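Local atomic coordinates of putative exotoxin (superantigen) (Streptococcus pyogenes, PDB entry 1TY0), a protein that is a superantigen, probably acting as a toxin, that binds zinc and can use a common surface for T-cell receptor binding and dimerization. Residues I21-T26 with Y85-G90; K116-P121 with S202-Y207; Q132-K137 with G158-A163. All blocks are in the same frame, centred on the assembly; numbering follows the deposited sequence.

How the interactions relate
All three contacts are buried and join side chains, but they serve different parts of the fold. Interaction 1 lies in the OB-fold domain, where two strands cross and a water between two tyrosines accompanies the apolar packing. Interactions 2 and 3 share the beta-grasp domain: strands 201-209 and 157-164 are neighbours in one sheet, and F204 CB lies 3.4 Å from I162 CD1. Interaction 2 is purely apolar and strand-to-strand, whereas interaction 3 sets a helix on the sheet and includes a carboxylate. Interactions 1 and 2 are about 25 Å apart between centres. Interaction 3 reaches interaction 1 across the domains through a probable hydrogen bond from Q132 NE2 to Y88 O.

Interaction 1 (I21-T26 with Y85-G90); sequences IPVDYT and YYIYGG
V23 drives its CG2 methyl into the notch between Y85 and I87, two side chains that rise from the same side of strand 85-88. The methyl lies 3.8 Å from Y85 CG, over one face of the ring and displaced toward its rim. A CH-pi contact results, with CG2 25° off the ring normal. The other wall of the notch is I87, whose CG2 comes within 3.9 Å of V23 CG2. I87 presents this branch because its CG1 is tucked between the backbone N and the carbonyl carbon (chi1 61°), which leaves CG2 beside the N. The second V23 branch is also used: CG1 meets Y85 CD2 at 4.0 Å and, within its own strand, lies at the edge of the Y25 ring, in its plane.

Y25 meets Y85 farther out along the ring, the two side chains crossing at about a right angle, with Y25 CE2 4.0 Å from Y85 CE2. Their hydroxyls do not bond directly. A water bridges them by hydrogen bonds, 2.7 Å from Y25 OH and 2.8 Å from Y85 OH, and K46 NZ is a further hydrogen-bond partner of Y85 OH. I21 of the second subunit packs on both V23 and Y85, so the contact borders the subunit interface.

The short strand axes pass 9.5 Å apart at 92°, and both strands pair antiparallel with strand 69-74. Strands turned nearly perpendicular, with apolar side chains packed between them, are characteristic of the small, strongly coiled barrel of the OB-fold.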
loop_
_atom_site.group_PDB
_atom_site.type_symbol
_atom_site.label_atom_id
_atom_site.label_comp_id
_atom_site.label_asym_id
_atom_site.label_seq_id
_atom_site.Cartn_x
_atom_site.Cartn_y
_atom_site.Cartn_z
ATOM N N ILE A 21 0.943 0.946 1.845
ATOM C CA ILE A 21 1.403 2.226 1.318
ATOM C C ILE A 21 0.258 3.212 1.534
ATOM O O ILE A 21 -0.860 2.972 1.088
ATOM C CB ILE A 21 1.702 2.130 -0.195
ATOM C CG1 ILE A 21 2.979 1.312 -0.415
ATOM C CG2 ILE A 21 1.844 3.527 -0.801
ATOM C CD1 ILE A 21 4.222 1.991 0.090
ATOM N N PRO A 22 0.525 4.341 2.208
ATOM C CA PRO A 22 -0.541 5.318 2.452
ATOM C C PRO A 22 -0.884 6.238 1.294
ATOM O O PRO A 22 -0.095 6.416 0.366
ATOM C CB PRO A 22 -0.009 6.108 3.642
ATOM C CG PRO A 22 1.465 6.150 3.357
ATOM C CD PRO A 22 1.767 4.731 2.903
ATOM N N VAL A 23 -2.080 6.811 1.368
ATOM C CA VAL A 23 -2.543 7.789 0.391
ATOM C C VAL A 23 -1.955 9.067 0.971
ATOM O O VAL A 23 -2.375 9.523 2.034
ATOM C CB VAL A 23 -4.076 7.881 0.374
ATOM C CG1 VAL A 23 -4.509 9.032 -0.524
ATOM C CG2 VAL A 23 -4.667 6.572 -0.124
ATOM N N ASP A 24 -0.982 9.637 0.266
ATOM C CA ASP A 24 -0.259 10.813 0.736
ATOM C C ASP A 24 -0.209 11.893 -0.337
ATOM O O ASP A 24 0.537 11.770 -1.313
ATOM C CB ASP A 24 1.162 10.356 1.102
ATOM C CG ASP A 24 2.027 11.457 1.684
ATOM O OD1 ASP A 24 1.675 12.647 1.590
ATOM O OD2 ASP A 24 3.097 11.112 2.234
ATOM N N TYR A 25 -1.006 12.945 -0.162
ATOM C CA TYR A 25 -1.040 14.041 -1.129
ATOM C C TYR A 25 -1.164 15.368 -0.404
ATOM O O TYR A 25 -1.880 15.467 0.587
ATOM C CB TYR A 25 -2.224 13.866 -2.080
ATOM C CG TYR A 25 -2.053 12.685 -3.005
ATOM C CD1 TYR A 25 -1.248 12.779 -4.133
ATOM C CD2 TYR A 25 -2.643 11.453 -2.715
ATOM C CE1 TYR A 25 -1.028 11.679 -4.956
ATOM C CE2 TYR A 25 -2.426 10.345 -3.529
ATOM C CZ TYR A 25 -1.616 10.467 -4.646
ATOM O OH TYR A 25 -1.357 9.378 -5.444
ATOM N N THR A 26 -0.487 16.394 -0.910
ATOM C CA THR A 26 -0.545 17.695 -0.258
ATOM C C THR A 26 -1.141 18.799 -1.129
ATOM O O THR A 26 -1.086 18.739 -2.363
ATOM C CB THR A 26 0.858 18.133 0.212
ATOM O OG1 THR A 26 1.758 18.118 -0.901
ATOM C CG2 THR A 26 1.384 17.185 1.288
ATOM N N TYR A 85 -9.724 6.963 -4.045
ATOM C CA TYR A 85 -9.101 6.298 -2.906
ATOM C C TYR A 85 -10.086 6.440 -1.742
ATOM O O TYR A 85 -10.658 7.511 -1.536
ATOM C CB TYR A 85 -7.778 6.964 -2.516
ATOM C CG TYR A 85 -6.614 6.624 -3.416
ATOM C CD1 TYR A 85 -6.261 5.299 -3.663
ATOM C CD2 TYR A 85 -5.852 7.631 -4.000
ATOM C CE1 TYR A 85 -5.168 4.984 -4.474
ATOM C CE2 TYR A 85 -4.761 7.331 -4.810
ATOM C CZ TYR A 85 -4.423 6.011 -5.040
ATOM O OH TYR A 85 -3.326 5.729 -5.819
ATOM N N TYR A 86 -10.271 5.368 -0.981
ATOM C CA TYR A 86 -11.190 5.387 0.156
ATOM C C TYR A 86 -10.409 5.282 1.458
ATOM O O TYR A 86 -9.718 4.292 1.707
ATOM C CB TYR A 86 -12.200 4.243 0.031
ATOM C CG TYR A 86 -13.111 4.434 -1.154
ATOM C CD1 TYR A 86 -14.129 5.385 -1.115
ATOM C CD2 TYR A 86 -12.909 3.731 -2.343
ATOM C CE1 TYR A 86 -14.925 5.641 -2.226
ATOM C CE2 TYR A 86 -13.707 3.984 -3.472
ATOM C CZ TYR A 86 -14.707 4.940 -3.399
ATOM O OH TYR A 86 -15.492 5.221 -4.493
ATOM N N ILE A 87 -10.509 6.329 2.276
ATOM C CA ILE A 87 -9.801 6.382 3.556
ATOM C C ILE A 87 -10.725 6.926 4.642
ATOM O O ILE A 87 -11.808 7.430 4.345
ATOM C CB ILE A 87 -8.568 7.324 3.480
ATOM C CG1 ILE A 87 -9.021 8.750 3.141
ATOM C CG2 ILE A 87 -7.582 6.817 2.415
ATOM C CD1 ILE A 87 -7.906 9.791 3.207
ATOM N N TYR A 88 -10.296 6.807 5.895
ATOM C CA TYR A 88 -11.057 7.346 7.024
ATOM C C TYR A 88 -10.222 8.505 7.550
ATOM O O TYR A 88 -9.034 8.333 7.828
ATOM C CB TYR A 88 -11.217 6.303 8.135
ATOM C CG TYR A 88 -12.078 5.120 7.776
ATOM C CD1 TYR A 88 -13.379 5.295 7.301
ATOM C CD2 TYR A 88 -11.610 3.818 7.956
ATOM C CE1 TYR A 88 -14.197 4.199 7.019
ATOM C CE2 TYR A 88 -12.419 2.719 7.681
ATOM C CZ TYR A 88 -13.709 2.916 7.214
ATOM O OH TYR A 88 -14.517 1.824 6.945
ATOM N N GLY A 89 -10.827 9.683 7.679
ATOM C CA GLY A 89 -10.090 10.838 8.170
ATOM C C GLY A 89 -8.841 11.160 7.357
ATOM O O GLY A 89 -8.860 11.093 6.123
ATOM N N GLY A 90 -7.762 11.514 8.058
ATOM C CA GLY A 90 -6.498 11.847 7.417
ATOM C C GLY A 90 -6.469 13.199 6.719
ATOM O O GLY A 90 -5.561 13.483 5.946
HETATM O O HOH W 1 -1.069 6.830 -4.479
#

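Interaction 2 (K116-P121 with S202-Y207); sequences KTLINP and SHFDIY
The F204 ring meets segment 116-121 with its edge: L118 CD1 and P121 CG both sit near the ring plane, around CZ. I206 CG1, from the same strand, also lies in that plane at the edge. This is packing beneath the beta-grasp sheet, where strand 105-110 runs between strands 113-119 and 201-209, and the side chains reach each other past it. L118 CD1 is the shared knob, 3.8 Å from F204 CZ and 3.9 Å from I206 CD1, and its side chain crosses both partners at about a right angle. P121, just beyond the strand end, brings CG to 3.9 Å from the same CZ. F204 CG occupies the position between the backbone N and the carbonyl carbon (chi1 73°), and the ring swings toward L118 and P121. Helix 131-146 covers the cluster, with I138 touching F204 and I206, and Y141 touching L118.

On the opposite face of strand 201-209 stand H203 and D205, which bind zinc together with H169, although no zinc is bound to this chain here. S202 and H203 form a classic beta bulge against A163, and S202 OG lies in the H203 ring plane, hydrogen-bonded to ND1 at 2.8 Å.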
loop_
_atom_site.group_PDB
_atom_site.type_symbol
_atom_site.label_atom_id
_atom_site.label_comp_id
_atom_site.label_asym_id
_atom_site.label_seq_id
_atom_site.Cartn_x
_atom_site.Cartn_y
_atom_site.Cartn_z
ATOM N N LYS A 116 15.256 3.626 25.585
ATOM C CA LYS A 116 15.976 4.563 24.737
ATOM C C LYS A 116 15.142 5.781 24.389
ATOM O O LYS A 116 13.914 5.741 24.428
ATOM C CB LYS A 116 16.414 3.867 23.442
ATOM C CG LYS A 116 17.136 4.776 22.456
ATOM C CD LYS A 116 17.629 4.008 21.240
ATOM C CE LYS A 116 18.449 4.901 20.320
ATOM N NZ LYS A 116 19.001 4.146 19.163
ATOM N N THR A 117 15.826 6.873 24.074
ATOM C CA THR A 117 15.164 8.099 23.665
ATOM C C THR A 117 15.271 8.075 22.145
ATOM O O THR A 117 16.369 8.097 21.592
ATOM C CB THR A 117 15.878 9.356 24.214
ATOM O OG1 THR A 117 15.766 9.390 25.644
ATOM C CG2 THR A 117 15.252 10.616 23.638
ATOM N N LEU A 118 14.128 7.999 21.478
ATOM C CA LEU A 118 14.103 7.953 20.023
ATOM C C LEU A 118 14.180 9.356 19.448
ATOM O O LEU A 118 13.369 10.218 19.784
ATOM C CB LEU A 118 12.823 7.268 19.544
ATOM C CG LEU A 118 12.558 5.873 20.117
ATOM C CD1 LEU A 118 11.187 5.390 19.671
ATOM C CD2 LEU A 118 13.644 4.910 19.666
ATOM N N ILE A 119 15.164 9.578 18.582
ATOM C CA ILE A 119 15.343 10.876 17.949
ATOM C C ILE A 119 14.982 10.781 16.469
ATOM O O ILE A 119 15.630 10.069 15.700
ATOM C CB ILE A 119 16.801 11.374 18.085
ATOM C CG1 ILE A 119 17.207 11.398 19.562
ATOM C CG2 ILE A 119 16.930 12.766 17.480
ATOM C CD1 ILE A 119 18.641 11.822 19.805
ATOM N N ASN A 120 13.938 11.503 16.081
ATOM C CA ASN A 120 13.467 11.507 14.703
ATOM C C ASN A 120 13.290 10.109 14.121
ATOM O O ASN A 120 13.779 9.814 13.028
ATOM C CB ASN A 120 14.413 12.321 13.818
ATOM C CG ASN A 120 14.417 13.791 14.177
ATOM O OD1 ASN A 120 13.361 14.390 14.387
ATOM N ND2 ASN A 120 15.606 14.386 14.239
ATOM N N PRO A 121 12.599 9.222 14.854
ATOM C CA PRO A 121 12.372 7.857 14.371
ATOM C C PRO A 121 11.453 7.918 13.154
ATOM O O PRO A 121 11.479 7.042 12.286
ATOM C CB PRO A 121 11.720 7.172 15.567
ATOM C CG PRO A 121 10.981 8.281 16.229
ATOM C CD PRO A 121 11.956 9.428 16.165
ATOM N N SER A 202 4.788 18.018 22.156
ATOM C CA SER A 202 5.935 18.022 23.062
ATOM C C SER A 202 6.848 16.830 22.805
ATOM O O SER A 202 8.031 16.989 22.518
ATOM C CB SER A 202 5.467 17.997 24.514
ATOM O OG SER A 202 6.574 17.863 25.385
ATOM N N HIS A 203 6.281 15.634 22.916
ATOM C CA HIS A 203 7.023 14.399 22.694
ATOM C C HIS A 203 6.035 13.249 22.730
ATOM O O HIS A 203 4.834 13.456 22.882
ATOM C CB HIS A 203 8.072 14.192 23.790
ATOM C CG HIS A 203 7.492 14.077 25.165
ATOM N ND1 HIS A 203 6.990 15.160 25.855
ATOM C CD2 HIS A 203 7.300 13.000 25.965
ATOM C CE1 HIS A 203 6.514 14.755 27.019
ATOM N NE2 HIS A 203 6.689 13.450 27.111
ATOM N N PHE A 204 6.541 12.033 22.588
ATOM C CA PHE A 204 5.677 10.867 22.631
ATOM C C PHE A 204 6.331 9.792 23.481
ATOM O O PHE A 204 7.524 9.852 23.781
ATOM C CB PHE A 204 5.406 10.343 21.214
ATOM C CG PHE A 204 6.576 9.650 20.581
ATOM C CD1 PHE A 204 6.796 8.294 20.790
ATOM C CD2 PHE A 204 7.461 10.353 19.768
ATOM C CE1 PHE A 204 7.880 7.645 20.198
ATOM C CE2 PHE A 204 8.547 9.717 19.171
ATOM C CZ PHE A 204 8.758 8.359 19.386
ATOM N N ASP A 205 5.530 8.816 23.880
ATOM C CA ASP A 205 6.011 7.709 24.682
ATOM C C ASP A 205 5.432 6.442 24.089
ATOM O O ASP A 205 4.267 6.409 23.706
ATOM C CB ASP A 205 5.535 7.832 26.135
ATOM C CG ASP A 205 6.183 8.985 26.873
ATOM O OD1 ASP A 205 7.423 8.973 27.024
ATOM O OD2 ASP A 205 5.452 9.901 27.307
ATOM N N ILE A 206 6.260 5.412 23.998
ATOM C CA ILE A 206 5.830 4.118 23.501
ATOM C C ILE A 206 6.003 3.176 24.682
ATOM O O ILE A 206 7.111 3.025 25.198
ATOM C CB ILE A 206 6.716 3.605 22.346
ATOM C CG1 ILE A 206 6.556 4.501 21.119
ATOM C CG2 ILE A 206 6.332 2.166 21.996
ATOM C CD1 ILE A 206 7.481 4.126 19.972
ATOM N N TYR A 207 4.906 2.566 25.119
ATOM C CA TYR A 207 4.945 1.626 26.235
ATOM C C TYR A 207 4.692 0.218 25.717
ATOM O O TYR A 207 3.599 -0.079 25.243
ATOM C CB TYR A 207 3.860 1.962 27.259
ATOM C CG TYR A 207 4.038 3.281 27.978
ATOM C CD1 TYR A 207 4.910 3.398 29.061
ATOM C CD2 TYR A 207 3.318 4.406 27.589
ATOM C CE1 TYR A 207 5.053 4.608 29.740
ATOM C CE2 TYR A 207 3.454 5.617 28.257
ATOM C CZ TYR A 207 4.320 5.713 29.331
ATOM O OH TYR A 207 4.436 6.911 30.000
#

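Interaction 3 (Q132-K137 with G158-A163); sequences QEFDFK and GQLEIA
L160 is the first residue of strand 158-163 to touch the helix, its CD2 methyl lying 3.7 Å from D135 OD1 and its CD1 methyl 4.3 Å from F134 CE1. With CG anti to the backbone N (chi1 162°), the leucine fork reaches under the helix and straddles these two neighbouring residues. The methyl can only pack against the D135 carboxylate, whose oxygens are bonded by other residues: OD1 in a salt bridge with R139 NE and OD2 in a hydrogen bond with Y190 OH. These partners probably favour the carboxylate's charged form.

Helix 131-146 here lies across one face of the sheet, as in the beta-grasp fold, with the short axes 10.7 Å apart and their directions at 136°. Two residues on, I162 repeats the inward direction of L160 and makes the tightest touch, CD1 to F134 CE1 at 3.3 Å. The two side chains come from opposite directions, and the methyl approaches the ring obliquely, lying 3.7 Å from CD1 and 3.8 Å from CZ of F134. F134 extends with CG anti to its backbone nitrogen (chi1 -164°), dropping the ring from the helix onto the isoleucine. I124, from a loop, also packs against F134.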
loop_
_atom_site.group_PDB
_atom_site.type_symbol
_atom_site.label_atom_id
_atom_site.label_comp_id
_atom_site.label_asym_id
_atom_site.label_seq_id
_atom_site.Cartn_x
_atom_site.Cartn_y
_atom_site.Cartn_z
ATOM N N GLN A 132 -3.501 9.822 12.807
ATOM C CA GLN A 132 -3.419 8.686 11.897
ATOM C C GLN A 132 -2.037 8.633 11.245
ATOM O O GLN A 132 -1.429 7.572 11.156
ATOM C CB GLN A 132 -4.498 8.777 10.804
ATOM C CG GLN A 132 -4.394 7.658 9.761
ATOM C CD GLN A 132 -5.568 7.608 8.768
ATOM O OE1 GLN A 132 -5.664 6.683 7.958
ATOM N NE2 GLN A 132 -6.461 8.595 8.835
ATOM N N GLU A 133 -1.536 9.780 10.797
ATOM C CA GLU A 133 -0.222 9.804 10.159
ATOM C C GLU A 133 0.868 9.440 11.161
ATOM O O GLU A 133 1.767 8.647 10.866
ATOM C CB GLU A 133 0.077 11.184 9.568
ATOM C CG GLU A 133 1.441 11.246 8.891
ATOM C CD GLU A 133 1.711 12.564 8.194
ATOM O OE1 GLU A 133 0.751 13.322 7.925
ATOM O OE2 GLU A 133 2.895 12.836 7.901
ATOM N N PHE A 134 0.789 10.026 12.348
ATOM C CA PHE A 134 1.783 9.747 13.379
ATOM C C PHE A 134 1.730 8.271 13.779
ATOM O O PHE A 134 2.763 7.608 13.887
ATOM C CB PHE A 134 1.524 10.628 14.600
ATOM C CG PHE A 134 2.683 10.699 15.549
ATOM C CD1 PHE A 134 2.962 9.642 16.406
ATOM C CD2 PHE A 134 3.511 11.817 15.571
ATOM C CE1 PHE A 134 4.049 9.693 17.273
ATOM C CE2 PHE A 134 4.599 11.878 16.436
ATOM C CZ PHE A 134 4.867 10.811 17.287
ATOM N N ASP A 135 0.518 7.759 13.982
ATOM C CA ASP A 135 0.314 6.372 14.386
ATOM C C ASP A 135 0.867 5.402 13.344
ATOM O O ASP A 135 1.604 4.472 13.672
ATOM C CB ASP A 135 -1.186 6.133 14.623
ATOM C CG ASP A 135 -1.480 4.786 15.263
ATOM O OD1 ASP A 135 -0.596 4.239 15.953
ATOM O OD2 ASP A 135 -2.614 4.286 15.095
ATOM N N PHE A 136 0.518 5.622 12.084
ATOM C CA PHE A 136 1.009 4.760 11.015
ATOM C C PHE A 136 2.534 4.725 10.973
ATOM O O PHE A 136 3.138 3.652 10.930
ATOM C CB PHE A 136 0.492 5.243 9.659
ATOM C CG PHE A 136 1.193 4.611 8.492
ATOM C CD1 PHE A 136 0.936 3.289 8.137
ATOM C CD2 PHE A 136 2.144 5.331 7.772
ATOM C CE1 PHE A 136 1.624 2.689 7.076
ATOM C CE2 PHE A 136 2.833 4.742 6.717
ATOM C CZ PHE A 136 2.573 3.419 6.368
ATOM N N LYS A 137 3.155 5.899 10.992
ATOM C CA LYS A 137 4.608 5.967 10.919
ATOM C C LYS A 137 5.304 5.338 12.113
ATOM O O LYS A 137 6.281 4.616 11.945
ATOM C CB LYS A 137 5.057 7.416 10.732
ATOM C CG LYS A 137 4.636 7.976 9.379
ATOM C CD LYS A 137 5.146 9.392 9.125
ATOM C CE LYS A 137 4.855 9.779 7.677
ATOM N NZ LYS A 137 5.191 11.197 7.367
ATOM N N GLY A 158 0.619 -2.886 24.423
ATOM C CA GLY A 158 1.372 -1.672 24.171
ATOM C C GLY A 158 0.500 -0.459 23.941
ATOM O O GLY A 158 -0.641 -0.581 23.496
ATOM N N GLN A 159 1.038 0.716 24.252
ATOM C CA GLN A 159 0.305 1.957 24.067
ATOM C C GLN A 159 1.205 3.039 23.509
ATOM O O GLN A 159 2.400 3.080 23.794
ATOM C CB GLN A 159 -0.278 2.469 25.390
ATOM C CG GLN A 159 -1.244 1.538 26.090
ATOM C CD GLN A 159 -0.540 0.504 26.945
ATOM O OE1 GLN A 159 0.395 0.822 27.680
ATOM N NE2 GLN A 159 -0.996 -0.738 26.865
ATOM N N LEU A 160 0.615 3.912 22.708
ATOM C CA LEU A 160 1.333 5.037 22.140
ATOM C C LEU A 160 0.709 6.255 22.794
ATOM O O LEU A 160 -0.504 6.449 22.718
ATOM C CB LEU A 160 1.134 5.101 20.622
ATOM C CG LEU A 160 1.455 6.440 19.953
ATOM C CD1 LEU A 160 2.893 6.838 20.233
ATOM C CD2 LEU A 160 1.206 6.327 18.457
ATOM N N GLU A 161 1.528 7.058 23.466
ATOM C CA GLU A 161 1.019 8.254 24.117
ATOM C C GLU A 161 1.681 9.481 23.521
ATOM O O GLU A 161 2.906 9.549 23.415
ATOM C CB GLU A 161 1.284 8.212 25.623
ATOM C CG GLU A 161 0.660 7.028 26.338
ATOM C CD GLU A 161 0.547 7.259 27.832
ATOM O OE1 GLU A 161 1.504 7.807 28.421
ATOM O OE2 GLU A 161 -0.493 6.889 28.417
ATOM N N ILE A 162 0.860 10.445 23.124
ATOM C CA ILE A 162 1.365 11.675 22.541
ATOM C C ILE A 162 1.132 12.832 23.496
ATOM O O ILE A 162 -0.010 13.140 23.845
ATOM C CB ILE A 162 0.670 11.982 21.202
ATOM C CG1 ILE A 162 0.833 10.794 20.254
ATOM C CG2 ILE A 162 1.259 13.243 20.585
ATOM C CD1 ILE A 162 2.271 10.413 20.007
ATOM N N ALA A 163 2.220 13.466 23.919
ATOM C CA ALA A 163 2.135 14.592 24.835
ATOM C C ALA A 163 1.959 15.903 24.079
ATOM O O ALA A 163 2.806 16.292 23.275
ATOM C CB ALA A 163 3.385 14.652 25.702
#